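Local coordinates for protein beta-ketoacyl synthase (PDB 4EWG) that probably catalyses the condensation of malonyl-acyl carrier protein with an acyl chain, as a beta-ketoacyl-acyl carrier protein synthase of fatty acid elongation, at residues G106-S111 with R160-S165; S170-I175 with I402-I407; F226-D231 with L367-P372; N303-S308 with S332-V337. One frame throughout, in Å; residues are numbered along the deposited sequence.

Contact 1 (G106-S111 with R160-S165)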
loop_
_atom_site.group_PDB
_atom_site.type_symbol
_atom_site.label_atom_id
_atom_site.label_comp_id
_atom_site.label_asym_id
_atom_site.label_seq_id
_atom_site.Cartn_x
_atom_site.Cartn_y
_atom_site.Cartn_z
ATOM N N GLY A 106 15.742 1.501 0.355
ATOM C CA GLY A 106 14.364 1.303 0.837
ATOM C C GLY A 106 13.674 0.192 0.072
ATOM O O GLY A 106 14.302 -0.536 -0.712
ATOM N N VAL A 107 12.389 0.016 0.330
ATOM C CA VAL A 107 11.650 -1.090 -0.245
ATOM C C VAL A 107 10.260 -0.666 -0.701
ATOM O O VAL A 107 9.518 -0.037 0.057
ATOM C CB VAL A 107 11.496 -2.258 0.755
ATOM C CG1 VAL A 107 10.646 -3.375 0.119
ATOM C CG2 VAL A 107 12.862 -2.743 1.217
ATOM N N ALA A 108 9.929 -0.973 -1.943
ATOM C CA ALA A 108 8.578 -0.815 -2.435
ATOM C C ALA A 108 8.093 -2.199 -2.870
ATOM O O ALA A 108 8.763 -2.900 -3.647
ATOM C CB ALA A 108 8.535 0.180 -3.593
ATOM N N TYR A 109 6.947 -2.619 -2.339
ATOM C CA TYR A 109 6.463 -3.977 -2.613
ATOM C C TYR A 109 4.999 -4.124 -2.241
ATOM O O TYR A 109 4.510 -3.441 -1.334
ATOM C CB TYR A 109 7.261 -5.000 -1.764
ATOM C CG TYR A 109 7.825 -6.142 -2.527
ATOM C CD1 TYR A 109 7.051 -7.302 -2.800
ATOM C CD2 TYR A 109 9.135 -6.098 -3.005
ATOM C CE1 TYR A 109 7.588 -8.373 -3.522
ATOM C CE2 TYR A 109 9.676 -7.175 -3.720
ATOM C CZ TYR A 109 8.905 -8.293 -3.979
ATOM O OH TYR A 109 9.451 -9.319 -4.707
ATOM N N GLY A 110 4.331 -5.059 -2.896
ATOM C CA GLY A 110 2.997 -5.418 -2.483
ATOM C C GLY A 110 2.481 -6.711 -3.070
ATOM O O GLY A 110 3.170 -7.379 -3.848
ATOM N N SER A 111 1.255 -7.048 -2.676
ATOM C CA SER A 111 0.591 -8.256 -3.129
ATOM C C SER A 111 -0.905 -8.046 -3.010
ATOM O O SER A 111 -1.343 -7.109 -2.353
ATOM C CB SER A 111 1.019 -9.465 -2.272
ATOM O OG SER A 111 0.741 -9.258 -0.912
ATOM N N ARG A 160 12.946 4.028 3.399
ATOM C CA ARG A 160 11.491 4.153 3.438
ATOM C C ARG A 160 10.851 2.920 2.849
ATOM O O ARG A 160 11.415 2.283 1.947
ATOM C CB ARG A 160 10.973 5.423 2.792
ATOM C CG ARG A 160 11.679 5.879 1.543
ATOM C CD ARG A 160 10.914 7.002 0.836
ATOM N NE ARG A 160 10.886 8.237 1.603
ATOM C CZ ARG A 160 10.244 9.354 1.224
ATOM N NH1 ARG A 160 9.558 9.393 0.093
ATOM N NH2 ARG A 160 10.288 10.443 1.979
ATOM N N ILE A 161 9.707 2.532 3.433
ATOM C CA ILE A 161 8.883 1.447 2.935
ATOM C C ILE A 161 7.677 2.094 2.216
ATOM O O ILE A 161 6.930 2.913 2.793
ATOM C CB ILE A 161 8.467 0.443 4.059
ATOM C CG1 ILE A 161 9.690 -0.329 4.581
ATOM C CG2 ILE A 161 7.452 -0.562 3.538
ATOM C CD1 ILE A 161 9.449 -1.185 5.838
ATOM N N VAL A 162 7.564 1.777 0.923
ATOM C CA VAL A 162 6.489 2.205 0.106
ATOM C C VAL A 162 5.606 0.982 -0.176
ATOM O O VAL A 162 5.886 0.176 -1.043
ATOM C CB VAL A 162 6.992 2.786 -1.221
ATOM C CG1 VAL A 162 5.805 3.329 -2.008
ATOM C CG2 VAL A 162 8.068 3.850 -0.969
ATOM N N PRO A 163 4.520 0.861 0.548
ATOM C CA PRO A 163 3.674 -0.326 0.382
ATOM C C PRO A 163 2.889 -0.110 -0.874
ATOM O O PRO A 163 2.286 0.947 -1.009
ATOM C CB PRO A 163 2.816 -0.325 1.672
ATOM C CG PRO A 163 2.739 1.104 2.060
ATOM C CD PRO A 163 3.952 1.820 1.516
ATOM N N THR A 164 3.015 -0.992 -1.858
ATOM C CA THR A 164 2.232 -0.863 -3.092
ATOM C C THR A 164 1.349 -2.081 -3.284
ATOM O O THR A 164 1.382 -2.735 -4.303
ATOM C CB THR A 164 3.175 -0.691 -4.278
ATOM O OG1 THR A 164 4.061 -1.813 -4.343
ATOM C CG2 THR A 164 3.998 0.593 -4.095
ATOM N N SER A 165 0.576 -2.414 -2.266
ATOM C CA SER A 165 -0.351 -3.558 -2.384
ATOM C C SER A 165 -1.635 -3.113 -3.069
ATOM O O SER A 165 -2.551 -2.560 -2.426
ATOM C CB SER A 165 -0.615 -4.214 -1.044
ATOM O OG SER A 165 0.493 -4.991 -0.653
HETATM O O HOH W 1 2.973 -3.422 0.799
#
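Val107, Ala108 and Tyr109 run beside Ile161, Val162 and Pro163 as a parallel pair of strands, their axes 4.7 Å apart and 13° from aligned. Backbone bonds alternate between the two chains: Val107 N to Arg160 O (3.0 Å), Val162 N to Val107 O (2.8 Å), a longer Tyr109 N to Val162 O (3.3 Å), then Thr164 N to Tyr109 O, the last one made as 160-165 leaves the strand. Beyond it a side chain takes over: Ser111 N donates to Ser165 OG (3.0 Å), which also bonds to Pro144 O. One water donates to both Tyr109 O (2.6 Å) and Ser165 OG. Apolar packing is slight, Ala108 CB lying 3.8 Å from Val162 CB on the face covered by helix 170-183; Val107, Tyr109 and Ile161 point to the face covered by helix 146-154. Within the chain 161-163 is an outermost strand, and Ile161 O accepts from Gln173 NE2 and Tyr177 OH of the second subunit. Such an edge of a mixed sheet, buried by the partner subunit, fits the dimeric thiolase fold.

Contact 2 (S170-I175 with I402-I407)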
loop_
_atom_site.group_PDB
_atom_site.type_symbol
_atom_site.label_atom_id
_atom_site.label_comp_id
_atom_site.label_asym_id
_atom_site.label_seq_id
_atom_site.Cartn_x
_atom_site.Cartn_y
_atom_site.Cartn_z
ATOM N N SER A 170 0.486 -4.147 -8.234
ATOM C CA SER A 170 1.378 -4.059 -7.048
ATOM C C SER A 170 2.841 -3.877 -7.485
ATOM O O SER A 170 3.595 -2.998 -6.980
ATOM C CB SER A 170 1.236 -5.332 -6.198
ATOM O OG SER A 170 0.015 -5.382 -5.495
ATOM N N GLY A 171 3.232 -4.708 -8.437
ATOM C CA GLY A 171 4.605 -4.777 -8.871
ATOM C C GLY A 171 5.007 -3.597 -9.723
ATOM O O GLY A 171 6.158 -3.120 -9.623
ATOM N N SER A 172 4.074 -3.125 -10.545
ATOM C CA SER A 172 4.343 -1.973 -11.415
ATOM C C SER A 172 4.308 -0.670 -10.631
ATOM O O SER A 172 5.121 0.210 -10.882
ATOM C CB SER A 172 3.383 -1.927 -12.601
ATOM O OG SER A 172 2.017 -2.072 -12.188
ATOM N N GLN A 173 3.374 -0.519 -9.696
ATOM C CA GLN A 173 3.424 0.648 -8.823
ATOM C C GLN A 173 4.692 0.645 -7.954
ATOM O O GLN A 173 5.254 1.710 -7.670
ATOM C CB GLN A 173 2.180 0.764 -7.940
ATOM C CG GLN A 173 0.928 1.194 -8.721
ATOM C CD GLN A 173 -0.210 1.687 -7.825
ATOM O OE1 GLN A 173 -0.520 1.072 -6.809
ATOM N NE2 GLN A 173 -0.812 2.796 -8.192
ATOM N N ALA A 174 5.147 -0.536 -7.547
ATOM C CA ALA A 174 6.368 -0.625 -6.761
ATOM C C ALA A 174 7.496 -0.049 -7.588
ATOM O O ALA A 174 8.215 0.819 -7.123
ATOM C CB ALA A 174 6.652 -2.057 -6.300
ATOM N N ILE A 175 7.611 -0.490 -8.830
ATOM C CA ILE A 175 8.701 -0.052 -9.689
ATOM C C ILE A 175 8.576 1.446 -9.917
ATOM O O ILE A 175 9.552 2.191 -9.716
ATOM C CB ILE A 175 8.779 -0.877 -11.039
ATOM C CG1 ILE A 175 9.144 -2.328 -10.716
ATOM C CG2 ILE A 175 9.786 -0.280 -12.063
ATOM C CD1 ILE A 175 8.918 -3.332 -11.821
ATOM N N ILE A 402 -7.098 0.818 -11.787
ATOM C CA ILE A 402 -5.745 1.355 -11.581
ATOM C C ILE A 402 -4.876 0.982 -12.767
ATOM O O ILE A 402 -4.683 -0.222 -13.052
ATOM C CB ILE A 402 -5.087 0.802 -10.297
ATOM C CG1 ILE A 402 -5.819 1.341 -9.059
ATOM C CG2 ILE A 402 -3.613 1.152 -10.234
ATOM C CD1 ILE A 402 -5.494 0.592 -7.769
ATOM N N ASN A 403 -4.346 2.005 -13.456
ATOM C CA ASN A 403 -3.511 1.794 -14.619
ATOM C C ASN A 403 -2.063 2.253 -14.399
ATOM O O ASN A 403 -1.822 3.318 -13.810
ATOM C CB ASN A 403 -4.090 2.543 -15.816
ATOM C CG ASN A 403 -5.588 2.347 -15.952
ATOM O OD1 ASN A 403 -6.090 1.216 -15.867
ATOM N ND2 ASN A 403 -6.302 3.436 -16.149
ATOM N N THR A 404 -1.125 1.443 -14.891
ATOM C CA THR A 404 0.304 1.776 -14.892
ATOM C C THR A 404 0.944 1.490 -16.226
ATOM O O THR A 404 0.594 0.544 -16.910
ATOM C CB THR A 404 1.091 0.986 -13.828
ATOM O OG1 THR A 404 1.013 -0.423 -14.120
ATOM C CG2 THR A 404 0.531 1.233 -12.462
ATOM N N SER A 405 1.892 2.351 -16.578
ATOM C CA SER A 405 2.682 2.234 -17.800
ATOM C C SER A 405 4.136 2.565 -17.448
ATOM O O SER A 405 4.417 3.621 -16.889
ATOM C CB SER A 405 2.156 3.212 -18.846
ATOM O OG SER A 405 2.862 3.110 -20.045
ATOM N N LEU A 406 5.043 1.664 -17.774
ATOM C CA LEU A 406 6.467 1.839 -17.490
ATOM C C LEU A 406 7.212 1.890 -18.779
ATOM O O LEU A 406 6.988 1.028 -19.642
ATOM C CB LEU A 406 6.989 0.671 -16.664
ATOM C CG LEU A 406 6.541 0.667 -15.210
ATOM C CD1 LEU A 406 6.701 -0.754 -14.607
ATOM C CD2 LEU A 406 7.290 1.741 -14.420
ATOM N N ILE A 407 8.133 2.845 -18.900
ATOM C CA ILE A 407 9.031 2.904 -20.032
ATOM C C ILE A 407 10.504 2.673 -19.611
ATOM O O ILE A 407 11.058 3.403 -18.756
ATOM C CB ILE A 407 8.918 4.254 -20.791
ATOM C CG1 ILE A 407 7.482 4.453 -21.311
ATOM C CG2 ILE A 407 9.905 4.280 -21.966
ATOM C CD1 ILE A 407 7.187 5.815 -21.930
#
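Ser172 and Thr404 meet hydroxyl to hydroxyl at the tight point of this crossing, Ser172 OG lying 2.7 Å from Thr404 OG1 in a hydrogen bond that either could donate. Each oxygen stands between its own backbone N and carbonyl carbon (chi1 49° and 63°), which points the two oxygens at each other between helix and strand. Ser172 CB follows closely, 3.2 Å from Thr404 OG1. Each oxygen also has a weak carbonyl partner, Ala169 O for Ser172 and Asn396 O for Thr404. The helix passes over the strand at 53°, with 8.6 Å between the axes, and the strand's alternation turns Ile402, Thr404 and Leu406 toward it while Asn403 and Ser405 face helix 278-291. A strand clad by helices on both faces is consistent with the layered alpha-beta-alpha-beta-alpha thiolase fold, in which helix 170-183 would belong to the central layer. On either side of the hydroxyl pair the packing is looser though still buried. Toward the strand's C-terminal end, Ile175 CG2 touches Leu406 CD2 at 4.0 Å, the two side chains crossing at about a right angle. Toward its N-terminal end, Gln173 lays CG against Thr404 CG2 (3.8 Å) and its amide NE2 near Ile402 CG2 (3.8 Å). That amide is held by other partners: OE1 bonds to Ser166 OG, and NE2 bonds to Ile161 O of the second subunit.

Contact 3 (F226-D231 with L367-P372)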
loop_
_atom_site.group_PDB
_atom_site.type_symbol
_atom_site.label_atom_id
_atom_site.label_comp_id
_atom_site.label_asym_id
_atom_site.label_seq_id
_atom_site.Cartn_x
_atom_site.Cartn_y
_atom_site.Cartn_z
ATOM N N PHE A 226 -5.900 -12.058 -26.445
ATOM C CA PHE A 226 -6.283 -11.458 -27.750
ATOM C C PHE A 226 -6.831 -12.455 -28.780
ATOM O O PHE A 226 -7.091 -12.095 -29.906
ATOM C CB PHE A 226 -5.136 -10.635 -28.338
ATOM C CG PHE A 226 -4.553 -9.660 -27.369
ATOM C CD1 PHE A 226 -5.275 -8.551 -26.977
ATOM C CD2 PHE A 226 -3.304 -9.884 -26.801
ATOM C CE1 PHE A 226 -4.763 -7.663 -26.068
ATOM C CE2 PHE A 226 -2.766 -8.997 -25.893
ATOM C CZ PHE A 226 -3.502 -7.881 -25.516
ATOM N N ASP A 227 -7.036 -13.694 -28.368
ATOM C CA ASP A 227 -7.500 -14.742 -29.268
ATOM C C ASP A 227 -9.043 -14.800 -29.322
ATOM O O ASP A 227 -9.732 -14.596 -28.314
ATOM C CB ASP A 227 -6.938 -16.090 -28.800
ATOM C CG ASP A 227 -7.145 -17.191 -29.824
ATOM O OD1 ASP A 227 -6.376 -17.227 -30.806
ATOM O OD2 ASP A 227 -8.080 -18.000 -29.636
ATOM N N ALA A 228 -9.562 -15.121 -30.496
ATOM C CA ALA A 228 -11.022 -15.175 -30.726
ATOM C C ALA A 228 -11.685 -16.268 -29.924
ATOM O O ALA A 228 -12.879 -16.228 -29.730
ATOM C CB ALA A 228 -11.317 -15.405 -32.196
ATOM N N LYS A 229 -10.919 -17.262 -29.490
ATOM C CA LYS A 229 -11.491 -18.400 -28.784
ATOM C C LYS A 229 -11.177 -18.367 -27.303
ATOM O O LYS A 229 -11.436 -19.320 -26.601
ATOM C CB LYS A 229 -11.006 -19.743 -29.423
ATOM C CG LYS A 229 -11.515 -20.000 -30.847
ATOM C CD LYS A 229 -13.005 -19.693 -30.973
ATOM C CE LYS A 229 -13.648 -20.247 -32.246
ATOM N NZ LYS A 229 -13.271 -19.429 -33.432
ATOM N N ARG A 230 -10.620 -17.266 -26.808
ATOM C CA ARG A 230 -10.242 -17.200 -25.382
ATOM C C ARG A 230 -11.519 -17.230 -24.545
ATOM O O ARG A 230 -12.574 -16.834 -25.036
ATOM C CB ARG A 230 -9.445 -15.933 -25.082
ATOM C CG ARG A 230 -10.252 -14.639 -25.150
ATOM C CD ARG A 230 -9.341 -13.434 -24.977
ATOM N NE ARG A 230 -10.070 -12.167 -24.928
ATOM C CZ ARG A 230 -10.595 -11.544 -25.986
ATOM N NH1 ARG A 230 -10.481 -12.064 -27.204
ATOM N NH2 ARG A 230 -11.236 -10.386 -25.827
ATOM N N ASP A 231 -11.420 -17.710 -23.301
ATOM C CA ASP A 231 -12.566 -17.727 -22.386
ATOM C C ASP A 231 -12.166 -17.358 -20.949
ATOM O O ASP A 231 -12.716 -17.873 -20.024
ATOM C CB ASP A 231 -13.205 -19.122 -22.370
ATOM C CG ASP A 231 -12.376 -20.137 -21.565
ATOM O OD1 ASP A 231 -11.127 -20.194 -21.732
ATOM O OD2 ASP A 231 -12.973 -20.847 -20.744
ATOM N N LEU A 367 -2.267 -17.961 -29.370
ATOM C CA LEU A 367 -2.941 -16.922 -30.157
ATOM C C LEU A 367 -2.894 -17.333 -31.631
ATOM O O LEU A 367 -1.894 -17.111 -32.303
ATOM C CB LEU A 367 -2.260 -15.554 -29.948
ATOM C CG LEU A 367 -2.801 -14.341 -30.747
ATOM C CD1 LEU A 367 -4.299 -14.088 -30.511
ATOM C CD2 LEU A 367 -2.025 -13.081 -30.416
ATOM N N THR A 368 -3.984 -17.922 -32.125
ATOM C CA THR A 368 -4.027 -18.451 -33.492
ATOM C C THR A 368 -4.969 -17.671 -34.408
ATOM O O THR A 368 -4.732 -17.617 -35.605
ATOM C CB THR A 368 -4.421 -19.928 -33.471
ATOM O OG1 THR A 368 -5.679 -20.075 -32.786
ATOM C CG2 THR A 368 -3.333 -20.744 -32.731
ATOM N N GLU A 369 -6.020 -17.072 -33.853
ATOM C CA GLU A 369 -6.903 -16.179 -34.606
ATOM C C GLU A 369 -7.145 -14.916 -33.760
ATOM O O GLU A 369 -7.790 -14.980 -32.707
ATOM C CB GLU A 369 -8.242 -16.847 -34.891
ATOM C CG GLU A 369 -9.184 -15.985 -35.742
ATOM C CD GLU A 369 -10.621 -16.519 -35.824
ATOM O OE1 GLU A 369 -10.922 -17.583 -35.247
ATOM O OE2 GLU A 369 -11.453 -15.879 -36.494
ATOM N N VAL A 370 -6.637 -13.782 -34.217
ATOM C CA VAL A 370 -6.820 -12.549 -33.502
ATOM C C VAL A 370 -8.299 -12.183 -33.503
ATOM O O VAL A 370 -8.930 -12.106 -34.544
ATOM C CB VAL A 370 -6.008 -11.399 -34.104
ATOM C CG1 VAL A 370 -6.244 -10.120 -33.299
ATOM C CG2 VAL A 370 -4.532 -11.754 -34.105
ATOM N N ASP A 371 -8.830 -11.974 -32.307
ATOM C CA ASP A 371 -10.206 -11.601 -32.102
ATOM C C ASP A 371 -10.522 -10.323 -32.870
ATOM O O ASP A 371 -9.889 -9.300 -32.629
ATOM C CB ASP A 371 -10.417 -11.367 -30.599
ATOM C CG ASP A 371 -11.812 -10.878 -30.262
ATOM O OD1 ASP A 371 -12.681 -10.874 -31.134
ATOM O OD2 ASP A 371 -12.047 -10.516 -29.085
ATOM N N PRO A 372 -11.512 -10.357 -33.780
ATOM C CA PRO A 372 -11.805 -9.129 -34.525
ATOM C C PRO A 372 -12.359 -7.990 -33.649
ATOM O O PRO A 372 -12.378 -6.854 -34.081
ATOM C CB PRO A 372 -12.845 -9.572 -35.580
ATOM C CG PRO A 372 -13.387 -10.876 -35.095
ATOM C CD PRO A 372 -12.429 -11.461 -34.100
HETATM O O HOH W 2 -8.369 -19.638 -31.806
#
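Asp227 reaches across to the backbone of Thr368 and Glu369 with one carboxylate oxygen. With CG anti to the backbone N (chi1 -169°), OD1 receives Thr368 N at 2.8 Å, nearly in line with the C-O bond, and Glu369 N at 3.1 Å on its syn side but tilted out of the plane, the two donors coming from opposite faces of the carboxylate. The other oxygen turns back: Asp227 OD2 accepts Lys229 N from above the plane, closing an Asx turn within the type I turn from Asp227 to Arg230, and pairs with Arg224 in a salt bridge. A water also links OD2 to Thr368 OG1. Both carboxylate oxygens are therefore engaged, which should fix the group's rotation.

Arg230 meets Asp371 edge on. Its NH1 donates to Asp371 OD2 (2.9 Å) on that oxygen's anti side, tilted out of the carboxylate plane, and the guanidinium and carboxylate planes are turned 44° apart; NH2 adds a weak bond to the same oxygen. NH1 also bonds to Asp227 O (2.9 Å), tying the turn to the salt bridge. On the solvent side Lys229 NZ and Glu369 OE1 form a longer ion pair (3.5 Å).

The backbones join as well, through Ala228 N to Glu369 O (2.8 Å) and Asp371 N to Phe226 O (3.0 Å). Leu367 CD1 packs against the backbone of Phe226 and Asp227. Two loops are thus joined beside the N-terminal end of helix 310-324, where Arg230 also bonds to Asp310 O; Leu367 and Val370 lean on Tyr379 of strand 378-379, whose ring the Phe226 ring, leading away from 367-372, meets with planes about 40° apart.

Contact 4 (N303-S308 with S332-V337)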
loop_
_atom_site.group_PDB
_atom_site.type_symbol
_atom_site.label_atom_id
_atom_site.label_comp_id
_atom_site.label_asym_id
_atom_site.label_seq_id
_atom_site.Cartn_x
_atom_site.Cartn_y
_atom_site.Cartn_z
ATOM N N ASN A 303 4.887 -4.641 -23.897
ATOM C CA ASN A 303 4.510 -5.844 -23.137
ATOM C C ASN A 303 3.135 -5.621 -22.553
ATOM O O ASN A 303 2.966 -4.909 -21.568
ATOM C CB ASN A 303 5.534 -6.186 -22.034
ATOM C CG ASN A 303 5.326 -7.586 -21.437
ATOM O OD1 ASN A 303 4.892 -7.729 -20.271
ATOM N ND2 ASN A 303 5.642 -8.628 -22.223
ATOM N N ALA A 304 2.148 -6.234 -23.193
ATOM C CA ALA A 304 0.778 -6.193 -22.768
ATOM C C ALA A 304 0.591 -6.720 -21.342
ATOM O O ALA A 304 1.415 -7.458 -20.800
ATOM C CB ALA A 304 -0.114 -6.982 -23.741
ATOM N N HIS A 305 -0.519 -6.305 -20.756
ATOM C CA HIS A 305 -1.049 -6.924 -19.566
ATOM C C HIS A 305 -1.612 -8.227 -20.013
ATOM O O HIS A 305 -1.245 -9.275 -19.476
ATOM C CB HIS A 305 -2.099 -6.012 -18.954
ATOM C CG HIS A 305 -2.528 -6.398 -17.576
ATOM N ND1 HIS A 305 -1.660 -6.620 -16.583
ATOM C CD2 HIS A 305 -3.795 -6.528 -17.027
ATOM C CE1 HIS A 305 -2.346 -6.937 -15.460
ATOM N NE2 HIS A 305 -3.645 -6.868 -15.731
ATOM N N GLY A 306 -2.509 -8.184 -21.010
ATOM C CA GLY A 306 -2.904 -9.381 -21.760
ATOM C C GLY A 306 -3.390 -10.542 -20.923
ATOM O O GLY A 306 -2.842 -11.637 -20.992
ATOM N N THR A 307 -4.429 -10.287 -20.130
ATOM C CA THR A 307 -4.961 -11.255 -19.162
ATOM C C THR A 307 -5.772 -12.386 -19.778
ATOM O O THR A 307 -5.936 -13.424 -19.155
ATOM C CB THR A 307 -5.908 -10.569 -18.169
ATOM O OG1 THR A 307 -7.016 -10.023 -18.891
ATOM C CG2 THR A 307 -5.238 -9.463 -17.420
ATOM N N SER A 308 -6.290 -12.169 -20.992
ATOM C CA SER A 308 -7.136 -13.135 -21.715
ATOM C C SER A 308 -8.568 -13.095 -21.261
ATOM O O SER A 308 -9.307 -14.015 -21.557
ATOM C CB SER A 308 -6.607 -14.594 -21.623
ATOM O OG SER A 308 -7.268 -15.445 -22.561
ATOM N N SER A 332 1.877 -10.949 -24.739
ATOM C CA SER A 332 1.502 -11.159 -23.340
ATOM C C SER A 332 2.209 -12.359 -22.793
ATOM O O SER A 332 2.003 -13.464 -23.280
ATOM C CB SER A 332 0.003 -11.386 -23.236
ATOM O OG SER A 332 -0.347 -11.790 -21.937
ATOM N N LEU A 333 3.040 -12.148 -21.770
ATOM C CA LEU A 333 3.732 -13.233 -21.096
ATOM C C LEU A 333 2.786 -14.057 -20.239
ATOM O O LEU A 333 3.149 -15.131 -19.771
ATOM C CB LEU A 333 4.877 -12.667 -20.232
ATOM C CG LEU A 333 6.052 -12.097 -21.037
ATOM C CD1 LEU A 333 6.997 -11.259 -20.191
ATOM C CD2 LEU A 333 6.795 -13.199 -21.792
ATOM N N LYS A 334 1.576 -13.529 -19.985
ATOM C CA LYS A 334 0.545 -14.281 -19.219
ATOM C C LYS A 334 0.080 -15.503 -19.985
ATOM O O LYS A 334 -0.482 -16.425 -19.413
ATOM C CB LYS A 334 -0.660 -13.384 -18.858
ATOM C CG LYS A 334 -0.300 -12.159 -17.990
ATOM C CD LYS A 334 -1.534 -11.471 -17.419
ATOM C CE LYS A 334 -1.181 -10.351 -16.451
ATOM N NZ LYS A 334 -0.334 -9.248 -16.970
ATOM N N SER A 335 0.329 -15.521 -21.293
ATOM C CA SER A 335 0.115 -16.723 -22.090
ATOM C C SER A 335 0.995 -17.903 -21.659
ATOM O O SER A 335 0.680 -19.061 -21.995
ATOM C CB SER A 335 0.348 -16.432 -23.584
ATOM O OG SER A 335 1.733 -16.234 -23.903
ATOM N N TYR A 336 2.103 -17.622 -20.963
ATOM C CA TYR A 336 3.012 -18.666 -20.462
ATOM C C TYR A 336 2.810 -18.962 -19.009
ATOM O O TYR A 336 2.650 -20.121 -18.627
ATOM C CB TYR A 336 4.477 -18.252 -20.616
ATOM C CG TYR A 336 4.920 -18.118 -22.021
ATOM C CD1 TYR A 336 4.698 -16.944 -22.706
ATOM C CD2 TYR A 336 5.581 -19.156 -22.670
ATOM C CE1 TYR A 336 5.092 -16.798 -24.006
ATOM C CE2 TYR A 336 6.004 -19.012 -23.977
ATOM C CZ TYR A 336 5.737 -17.814 -24.632
ATOM O OH TYR A 336 6.110 -17.610 -25.910
ATOM N N VAL A 337 2.867 -17.918 -18.188
ATOM C CA VAL A 337 2.838 -18.075 -16.730
ATOM C C VAL A 337 1.486 -17.730 -16.113
ATOM O O VAL A 337 1.335 -17.753 -14.878
ATOM C CB VAL A 337 3.952 -17.243 -16.039
ATOM C CG1 VAL A 337 5.300 -17.713 -16.535
ATOM C CG2 VAL A 337 3.783 -15.752 -16.279
HETATM O O HOH W 3 2.937 -9.642 -20.304
#
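His305 and Gly306, in an Asn-Ala-His-Gly-Thr run like the His-Gly-Thr motif of ketosynthases, meet Lys334 in the turn leading into the helix around 334-337. In relatives the corresponding histidine and lysine line the active site, and His305 and Lys334 probably do so here. The lysine chain reaches CE in an extended line and bends only at its last torsion (chi4 58°), which swings NZ onto the loop. There NZ donates to His305 O at 2.7 Å, somewhat off the carbonyl plane, and also forms a salt bridge with Glu348. CE lies over one face of the His305 ring, 4.0 Å from its centroid, a CH-pi contact; ND1 of that ring is bonded to Asn396 OD1. The next carbonyl along is taken by Ser332, whose OG, anti to its own backbone N, donates to Gly306 O (2.7 Å). The same OG accepts a weak bond from Lys334 N, a capping bond that places one hydroxyl between the loop and the turn. Ser332 CB, 3.8 Å from Gly306 CA, sits where a side chain on Gly306 would point. At the other end Leu333 CD1 rests on the Asn303 amide, 3.6 Å from ND2, which bonds to Tyr301 OH. A bound water completes the join: it donates to Asn303 OD1 and to Ala304 O, and accepts from Leu333 N at 2.9 Å.

In the fold
Contacts 1 and 2 touch, their centres 12 Å apart: helix 170-183 follows strand 161-163 in the chain, and Thr164 OG1 probably bonds to Ser170 O between them. Both also reach the second subunit. Contacts 3 and 4 touch too, with centres 13 Å apart, where Arg230 and Phe226 pack on the 303-308 loop; they lie across the chain's centre from contact 1, whose centre is about 36 Å from that of contact 3. Contact 1 closes first; contact 4 is nested inside contact 3, and contact 3 inside contact 2. The long 170-175 to 402-407 closure thus joins helix 170-183 to strand 402-409, near the end of the chain, within one ketosynthase fold.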